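Long-range contact in DUF3856 domain-containing protein (Chlorobium tepidum, PDB 2HR2), which is of unknown function but has a TPR-like superhelix of paired helices, a fold that in relatives often mediates protein-protein binding: residues S103-R108 / M122-K127. Residues are numbered along the deposited sequence; the frame is centred on the assembly and turned at random.
Sequences SAVYSR and MPEFKK
E124 reaches from helix 118-134 onto helix 97-114 and lies between V105 and R108, one turn apart. Its carboxylate is shared by unlike neighbours: OE1 meets the methyl CG1 of V105, whereas OE2 stands 3.6 Å from R108 NH1 in a long salt bridge. The guanidinium and carboxylate planes are turned 80° apart, so the two groups do not pair side by side, and E124 CG sits at the guanidinium edge, 3.5 Å from NH1. The bend of the E124 chain at chi2 (-76°) turns the carboxylate so that OE1 lies against V105 and the R108 aliphatic chain. Beside this acid, CE1 of Y106 approaches the edge of the F125 ring at CE1, 4.3 Å away, and K127 CG brushes V105 CG1. The extended R108 chain is positioned by D81 of helix 73-90, which takes NE in another salt bridge, while Y106 and F125 both also touch helix 142-157. With an alanine at E124, R108 would probably keep D81 but lose its carboxylate partner across the hairpin. Segments 103-108 and 122-127 run nearly antiparallel (154°), their axes 8.7 Å apart, as in a TPR-like helical hairpin. Apolar contact and a long, probably weak charge pairing thus join its two arms.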
ATOM      1  N   SER A 103       4.683  -2.848  -1.326  1.00 60.63           N
ATOM      2  CA  SER A 103       3.558  -3.130  -0.441  1.00 60.43           C
ATOM      3  C   SER A 103       2.233  -3.187  -1.206  1.00 60.34           C
ATOM      4  O   SER A 103       1.430  -4.095  -1.001  1.00 60.37           O
ATOM      5  CB  SER A 103       3.482  -2.058   0.654  1.00 59.75           C
ATOM      6  OG  SER A 103       2.303  -2.186   1.434  1.00 61.47           O
ATOM      7  N   ALA A 104       2.010  -2.210  -2.081  1.00 60.50           N
ATOM      8  CA  ALA A 104       0.782  -2.143  -2.872  1.00 60.70           C
ATOM      9  C   ALA A 104       0.633  -3.329  -3.822  1.00 60.73           C
ATOM     10  O   ALA A 104      -0.471  -3.839  -4.011  1.00 60.87           O
ATOM     11  CB  ALA A 104       0.729  -0.839  -3.647  1.00 60.81           C
ATOM     12  N   VAL A 105       1.741  -3.758  -4.419  1.00 60.50           N
ATOM     13  CA  VAL A 105       1.737  -4.903  -5.331  1.00 60.38           C
ATOM     14  C   VAL A 105       1.416  -6.173  -4.538  1.00 60.39           C
ATOM     15  O   VAL A 105       0.661  -7.026  -5.002  1.00 60.06           O
ATOM     16  CB  VAL A 105       3.093  -5.030  -6.081  1.00 59.98           C
ATOM     17  CG1 VAL A 105       3.140  -6.262  -6.966  1.00 60.64           C
ATOM     18  CG2 VAL A 105       3.343  -3.805  -6.933  1.00 59.13           C
ATOM     19  N   TYR A 106       1.988  -6.279  -3.341  1.00 60.29           N
ATOM     20  CA  TYR A 106       1.755  -7.412  -2.458  1.00 60.26           C
ATOM     21  C   TYR A 106       0.303  -7.446  -2.004  1.00 60.47           C
ATOM     22  O   TYR A 106      -0.323  -8.501  -2.031  1.00 60.92           O
ATOM     23  CB  TYR A 106       2.701  -7.330  -1.268  1.00 60.10           C
ATOM     24  CG  TYR A 106       2.601  -8.479  -0.296  1.00 60.26           C
ATOM     25  CD1 TYR A 106       2.968  -9.767  -0.675  1.00 60.84           C
ATOM     26  CD2 TYR A 106       2.191  -8.270   1.015  1.00 57.85           C
ATOM     27  CE1 TYR A 106       2.899 -10.821   0.219  1.00 59.95           C
ATOM     28  CE2 TYR A 106       2.115  -9.314   1.906  1.00 59.53           C
ATOM     29  CZ  TYR A 106       2.472 -10.588   1.508  1.00 59.43           C
ATOM     30  OH  TYR A 106       2.406 -11.623   2.412  1.00 58.78           O
ATOM     31  N   SER A 107      -0.233  -6.294  -1.604  1.00 60.42           N
ATOM     32  CA  SER A 107      -1.639  -6.194  -1.211  1.00 60.54           C
ATOM     33  C   SER A 107      -2.561  -6.627  -2.353  1.00 60.42           C
ATOM     34  O   SER A 107      -3.556  -7.317  -2.127  1.00 60.27           O
ATOM     35  CB  SER A 107      -1.991  -4.758  -0.792  1.00 60.56           C
ATOM     36  OG  SER A 107      -1.326  -4.360   0.395  1.00 60.36           O
ATOM     37  N   ARG A 108      -2.226  -6.217  -3.576  1.00 60.44           N
ATOM     38  CA  ARG A 108      -3.016  -6.575  -4.741  1.00 60.46           C
ATOM     39  C   ARG A 108      -3.017  -8.080  -4.954  1.00 60.70           C
ATOM     40  O   ARG A 108      -4.055  -8.659  -5.275  1.00 60.59           O
ATOM     41  CB  ARG A 108      -2.493  -5.874  -5.993  1.00 60.85           C
ATOM     42  CG  ARG A 108      -3.342  -6.150  -7.221  1.00 60.07           C
ATOM     43  CD  ARG A 108      -3.073  -5.174  -8.338  1.00 60.45           C
ATOM     44  NE  ARG A 108      -4.128  -5.269  -9.344  1.00 60.23           N
ATOM     45  CZ  ARG A 108      -4.146  -6.133 -10.350  1.00 58.64           C
ATOM     46  NH1 ARG A 108      -3.180  -7.024 -10.521  1.00 62.10           N
ATOM     47  NH2 ARG A 108      -5.166  -6.113 -11.188  1.00 62.03           N
HETATM   48  N   MSE A 122      -1.146 -14.972  -9.164  1.00 61.61           N
HETATM   49  CA  MSE A 122       0.169 -15.586  -9.379  1.00 63.98           C
HETATM   50  C   MSE A 122       1.223 -14.656  -9.975  1.00 61.53           C
HETATM   51  O   MSE A 122       2.281 -14.481  -9.372  1.00 61.56           O
HETATM   52  CB  MSE A 122       0.077 -16.852 -10.223  1.00 63.59           C
HETATM   53  CG  MSE A 122       0.129 -18.139  -9.436  1.00 66.74           C
HETATM   54 SE   MSE A 122      -0.017 -19.586 -10.731  1.00 79.13          SE
HETATM   55  CE  MSE A 122       0.773 -20.978  -9.868  1.00 72.38           C
ATOM     56  N   PRO A 123       0.962 -14.090 -11.168  1.00 60.85           N
ATOM     57  CA  PRO A 123       1.954 -13.159 -11.708  1.00 60.48           C
ATOM     58  C   PRO A 123       2.272 -11.971 -10.789  1.00 60.54           C
ATOM     59  O   PRO A 123       3.392 -11.471 -10.839  1.00 60.77           O
ATOM     60  CB  PRO A 123       1.338 -12.697 -13.035  1.00 60.03           C
ATOM     61  CG  PRO A 123      -0.072 -13.121 -12.999  1.00 59.99           C
ATOM     62  CD  PRO A 123      -0.163 -14.291 -12.094  1.00 60.37           C
ATOM     63  N   GLU A 124       1.317 -11.527  -9.966  1.00 60.58           N
ATOM     64  CA  GLU A 124       1.579 -10.434  -9.019  1.00 60.93           C
ATOM     65  C   GLU A 124       2.519 -10.877  -7.906  1.00 60.82           C
ATOM     66  O   GLU A 124       3.374 -10.099  -7.492  1.00 60.76           O
ATOM     67  CB  GLU A 124       0.289  -9.857  -8.442  1.00 60.98           C
ATOM     68  CG  GLU A 124      -0.446  -8.962  -9.425  1.00 64.81           C
ATOM     69  CD  GLU A 124       0.195  -7.579  -9.591  1.00 67.68           C
ATOM     70  OE1 GLU A 124       0.450  -6.914  -8.570  1.00 72.13           O
ATOM     71  OE2 GLU A 124       0.397  -7.133 -10.738  1.00 69.01           O
ATOM     72  N   PHE A 125       2.358 -12.110  -7.416  1.00 60.72           N
ATOM     73  CA  PHE A 125       3.281 -12.645  -6.403  1.00 60.62           C
ATOM     74  C   PHE A 125       4.695 -12.763  -6.969  1.00 60.68           C
ATOM     75  O   PHE A 125       5.665 -12.520  -6.257  1.00 61.02           O
ATOM     76  CB  PHE A 125       2.836 -14.004  -5.855  1.00 60.24           C
ATOM     77  CG  PHE A 125       1.722 -13.928  -4.849  1.00 58.66           C
ATOM     78  CD1 PHE A 125       1.929 -13.333  -3.616  1.00 57.84           C
ATOM     79  CD2 PHE A 125       0.486 -14.496  -5.112  1.00 59.22           C
ATOM     80  CE1 PHE A 125       0.914 -13.273  -2.670  1.00 59.02           C
ATOM     81  CE2 PHE A 125      -0.533 -14.447  -4.166  1.00 59.59           C
ATOM     82  CZ  PHE A 125      -0.317 -13.832  -2.945  1.00 58.90           C
ATOM     83  N   LYS A 126       4.806 -13.147  -8.242  1.00 60.26           N
ATOM     84  CA  LYS A 126       6.103 -13.223  -8.913  1.00 60.35           C
ATOM     85  C   LYS A 126       6.714 -11.820  -8.996  1.00 60.50           C
ATOM     86  O   LYS A 126       7.911 -11.650  -8.777  1.00 60.69           O
ATOM     87  CB  LYS A 126       5.965 -13.822 -10.320  1.00 59.90           C
ATOM     88  CG  LYS A 126       7.293 -14.174 -11.005  1.00 60.45           C
ATOM     89  CD  LYS A 126       7.098 -14.720 -12.436  1.00 60.24           C
ATOM     90  N   LYS A 127       5.879 -10.822  -9.303  1.00 60.53           N
ATOM     91  CA  LYS A 127       6.315  -9.427  -9.423  1.00 60.75           C
ATOM     92  C   LYS A 127       6.861  -8.896  -8.097  1.00 60.60           C
ATOM     93  O   LYS A 127       7.809  -8.113  -8.093  1.00 60.15           O
ATOM     94  CB  LYS A 127       5.146  -8.551  -9.923  1.00 61.12           C
ATOM     95  CG  LYS A 127       5.455  -7.070 -10.190  1.00 62.28           C
ATOM     96  CD  LYS A 127       6.329  -6.844 -11.422  1.00 66.48           C
ATOM     97  CE  LYS A 127       6.614  -5.350 -11.626  1.00 66.19           C
ATOM     98  NZ  LYS A 127       7.470  -5.075 -12.815  1.00 64.39           N
TER